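Local structure of flagellar regulatory protein C (Vibrio cholerae, 4QHS) at residues E83-K91 and A100-A108. The protein probably acts as an AAA+ ATPase activator of sigma-54-dependent transcription, using ATP hydrolysis in a heptameric ring to switch on flagellar genes. Residues are numbered along the deposited sequence; the frame is centred on the assembly and turned at random.
Sequences EATLFGYEK and ACPGKFEQA
With CG of Y89 tucked between its own N and carbonyl carbon (chi1 50°) and SG of C101 turned anti to its N (chi1 177°), the cysteine lays its CB over one face of the tyrosine ring. The methylene sits toward the hydroxyl end, 3.5 Å from CZ of Y89, while SG stands obliquely beside the ring, 4.7 Å from the centroid. Under this pair the backbones join as an antiparallel hydrogen-bonded pair: N of Y89 donates to O of C101 at 3.1 Å, and C101 N returns a bond to Y89 O. These two short strands are the base of a hairpin whose connection, residues 90-100, carries the GAFTGA loop, the element by which activators of this family engage sigma-54. F94 from that loop meets the Y89 ring edge-to-face, and R144 of a neighbouring subunit packs on C101.

Farther in, helix 82-87 ends where helix 104-107 begins. The amide of K104 reaches T85 O at 3.1 Å, with a weaker, more bent bond to L86 O. G88 and G103 pass 3.8 Å apart between their CA atoms, close enough that the backbones touch directly, G88 CA against C101 O and G103 CA against L86 O. At the N-cap, G103 N donates to OE1 of E106 (3.0 Å) from above the carboxylate plane, so the N3 residue takes the N-cap amide through its side chain. R140 binds both E106 and E90, probably easing the proximity of their charges. Beyond the cap, L86 CD2 lies 3.6 Å from F105 CE2, and a water links L86 O to E106 N.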
loop_
_atom_site.group_PDB
_atom_site.type_symbol
_atom_site.label_atom_id
_atom_site.label_comp_id
_atom_site.label_asym_id
_atom_site.label_seq_id
_atom_site.Cartn_x
_atom_site.Cartn_y
_atom_site.Cartn_z
ATOM N N GLU A 83 -23.327 -6.895 12.011
ATOM C CA GLU A 83 -23.088 -8.277 12.401
ATOM C C GLU A 83 -23.154 -8.438 13.921
ATOM O O GLU A 83 -23.756 -9.395 14.426
ATOM C CB GLU A 83 -21.739 -8.752 11.864
ATOM C CG GLU A 83 -21.348 -10.140 12.283
ATOM C CD GLU A 83 -20.175 -10.658 11.471
ATOM O OE1 GLU A 83 -20.154 -10.438 10.238
ATOM O OE2 GLU A 83 -19.272 -11.280 12.054
ATOM N N ALA A 84 -22.572 -7.498 14.657
ATOM C CA ALA A 84 -22.625 -7.584 16.118
ATOM C C ALA A 84 -24.063 -7.439 16.636
ATOM O O ALA A 84 -24.474 -8.127 17.578
ATOM C CB ALA A 84 -21.738 -6.543 16.746
ATOM N N THR A 85 -24.825 -6.544 16.023
ATOM C CA THR A 85 -26.198 -6.321 16.450
ATOM C C THR A 85 -27.058 -7.548 16.161
ATOM O O THR A 85 -27.820 -7.995 17.009
ATOM C CB THR A 85 -26.798 -5.113 15.759
ATOM O OG1 THR A 85 -26.684 -5.299 14.350
ATOM C CG2 THR A 85 -26.019 -3.889 16.121
ATOM N N LEU A 86 -26.900 -8.115 14.974
ATOM C CA LEU A 86 -27.669 -9.300 14.582
ATOM C C LEU A 86 -27.409 -10.525 15.463
ATOM O O LEU A 86 -28.351 -11.169 15.944
ATOM C CB LEU A 86 -27.370 -9.661 13.122
ATOM C CG LEU A 86 -28.404 -9.149 12.123
ATOM C CD1 LEU A 86 -27.990 -9.489 10.691
ATOM C CD2 LEU A 86 -29.808 -9.694 12.438
ATOM N N PHE A 87 -26.129 -10.837 15.670
ATOM C CA PHE A 87 -25.731 -12.073 16.336
ATOM C C PHE A 87 -25.395 -11.893 17.805
ATOM O O PHE A 87 -25.378 -12.861 18.565
ATOM C CB PHE A 87 -24.537 -12.687 15.603
ATOM C CG PHE A 87 -24.868 -13.111 14.216
ATOM C CD1 PHE A 87 -25.521 -14.305 13.981
ATOM C CD2 PHE A 87 -24.571 -12.298 13.142
ATOM C CE1 PHE A 87 -25.855 -14.691 12.693
ATOM C CE2 PHE A 87 -24.898 -12.685 11.853
ATOM C CZ PHE A 87 -25.541 -13.878 11.631
ATOM N N GLY A 88 -25.131 -10.658 18.212
ATOM C CA GLY A 88 -24.729 -10.406 19.578
ATOM C C GLY A 88 -23.278 -10.819 19.713
ATOM O O GLY A 88 -22.686 -11.334 18.768
ATOM N N TYR A 89 -22.708 -10.619 20.895
ATOM C CA TYR A 89 -21.297 -10.871 21.096
ATOM C C TYR A 89 -20.976 -11.062 22.566
ATOM O O TYR A 89 -21.764 -10.714 23.452
ATOM C CB TYR A 89 -20.458 -9.722 20.527
ATOM C CG TYR A 89 -20.914 -8.343 20.970
ATOM C CD1 TYR A 89 -21.910 -7.662 20.269
ATOM C CD2 TYR A 89 -20.360 -7.727 22.091
ATOM C CE1 TYR A 89 -22.336 -6.403 20.667
ATOM C CE2 TYR A 89 -20.783 -6.468 22.500
ATOM C CZ TYR A 89 -21.769 -5.809 21.780
ATOM O OH TYR A 89 -22.189 -4.557 22.165
ATOM N N GLU A 90 -19.809 -11.630 22.811
ATOM C CA GLU A 90 -19.296 -11.760 24.157
ATOM C C GLU A 90 -18.249 -10.681 24.377
ATOM O O GLU A 90 -17.717 -10.111 23.419
ATOM C CB GLU A 90 -18.735 -13.164 24.382
ATOM C CG GLU A 90 -19.817 -14.250 24.247
ATOM C CD GLU A 90 -20.857 -14.206 25.371
ATOM O OE1 GLU A 90 -20.527 -13.768 26.495
ATOM O OE2 GLU A 90 -22.009 -14.620 25.136
ATOM N N LYS A 91 -17.998 -10.367 25.642
ATOM C CA LYS A 91 -17.035 -9.341 25.989
ATOM C C LYS A 91 -15.722 -9.701 25.312
ATOM O O LYS A 91 -15.311 -10.858 25.338
ATOM C CB LYS A 91 -16.884 -9.232 27.514
ATOM C CG LYS A 91 -15.939 -8.130 27.973
ATOM C CD LYS A 91 -15.896 -8.013 29.503
ATOM C CE LYS A 91 -14.983 -6.864 29.935
ATOM N NZ LYS A 91 -14.810 -6.759 31.412
ATOM N N ALA A 100 -21.075 -8.280 27.265
ATOM C CA ALA A 100 -21.906 -9.201 26.548
ATOM C C ALA A 100 -23.158 -8.474 26.097
ATOM O O ALA A 100 -23.545 -7.489 26.671
ATOM C CB ALA A 100 -22.240 -10.351 27.386
ATOM N N CYS A 101 -23.766 -8.956 25.032
ATOM C CA CYS A 101 -24.928 -8.321 24.450
ATOM C C CYS A 101 -25.649 -9.323 23.580
ATOM O O CYS A 101 -25.061 -9.951 22.763
ATOM C CB CYS A 101 -24.491 -7.117 23.630
ATOM S SG CYS A 101 -25.729 -6.218 22.733
ATOM N N PRO A 102 -26.934 -9.478 23.760
ATOM C CA PRO A 102 -27.664 -10.447 22.968
ATOM C C PRO A 102 -28.006 -9.903 21.607
ATOM O O PRO A 102 -28.167 -8.727 21.440
ATOM C CB PRO A 102 -28.907 -10.684 23.794
ATOM C CG PRO A 102 -29.065 -9.490 24.565
ATOM C CD PRO A 102 -27.734 -8.981 24.874
ATOM N N GLY A 103 -28.103 -10.781 20.633
ATOM C CA GLY A 103 -28.482 -10.371 19.307
ATOM C C GLY A 103 -29.959 -10.136 19.100
ATOM O O GLY A 103 -30.770 -10.400 19.952
ATOM N N LYS A 104 -30.289 -9.664 17.918
ATOM C CA LYS A 104 -31.654 -9.474 17.525
ATOM C C LYS A 104 -32.391 -10.768 17.369
ATOM O O LYS A 104 -33.549 -10.830 17.650
ATOM C CB LYS A 104 -31.732 -8.711 16.231
ATOM C CG LYS A 104 -31.192 -7.344 16.301
ATOM C CD LYS A 104 -32.013 -6.466 17.142
ATOM C CE LYS A 104 -32.353 -5.249 16.366
ATOM N NZ LYS A 104 -32.308 -4.030 17.184
ATOM N N PHE A 105 -31.707 -11.812 16.968
ATOM C CA PHE A 105 -32.357 -13.085 16.866
ATOM C C PHE A 105 -32.771 -13.590 18.220
ATOM O O PHE A 105 -33.784 -14.196 18.342
ATOM C CB PHE A 105 -31.465 -14.096 16.161
ATOM C CG PHE A 105 -31.382 -13.899 14.696
ATOM C CD1 PHE A 105 -32.433 -14.203 13.899
ATOM C CD2 PHE A 105 -30.263 -13.408 14.122
ATOM C CE1 PHE A 105 -32.353 -14.019 12.583
ATOM C CE2 PHE A 105 -30.202 -13.228 12.807
ATOM C CZ PHE A 105 -31.240 -13.534 12.040
ATOM N N GLU A 106 -31.969 -13.331 19.231
ATOM C CA GLU A 106 -32.304 -13.704 20.605
ATOM C C GLU A 106 -33.533 -12.951 21.106
ATOM O O GLU A 106 -34.425 -13.543 21.715
ATOM C CB GLU A 106 -31.137 -13.439 21.560
ATOM C CG GLU A 106 -29.927 -14.331 21.414
ATOM C CD GLU A 106 -28.795 -13.893 22.346
ATOM O OE1 GLU A 106 -27.724 -13.485 21.836
ATOM O OE2 GLU A 106 -28.990 -13.939 23.587
ATOM N N GLN A 107 -33.596 -11.674 20.826
ATOM C CA GLN A 107 -34.697 -10.876 21.277
ATOM C C GLN A 107 -35.996 -11.223 20.611
ATOM O O GLN A 107 -37.019 -10.885 21.114
ATOM C CB GLN A 107 -34.428 -9.417 21.035
ATOM C CG GLN A 107 -33.313 -8.870 21.809
ATOM C CD GLN A 107 -32.834 -7.592 21.233
ATOM O OE1 GLN A 107 -33.555 -6.622 21.172
ATOM N NE2 GLN A 107 -31.620 -7.583 20.787
ATOM N N ALA A 108 -35.933 -11.887 19.474
ATOM C CA ALA A 108 -37.096 -12.166 18.647
ATOM C C ALA A 108 -37.619 -13.550 18.930
ATOM O O ALA A 108 -38.544 -14.027 18.259
ATOM C CB ALA A 108 -36.755 -12.029 17.158
HETATM O O HOH W 1 -29.138 -12.913 17.701
HETATM O O HOH W 2 -27.033 -14.569 19.443
#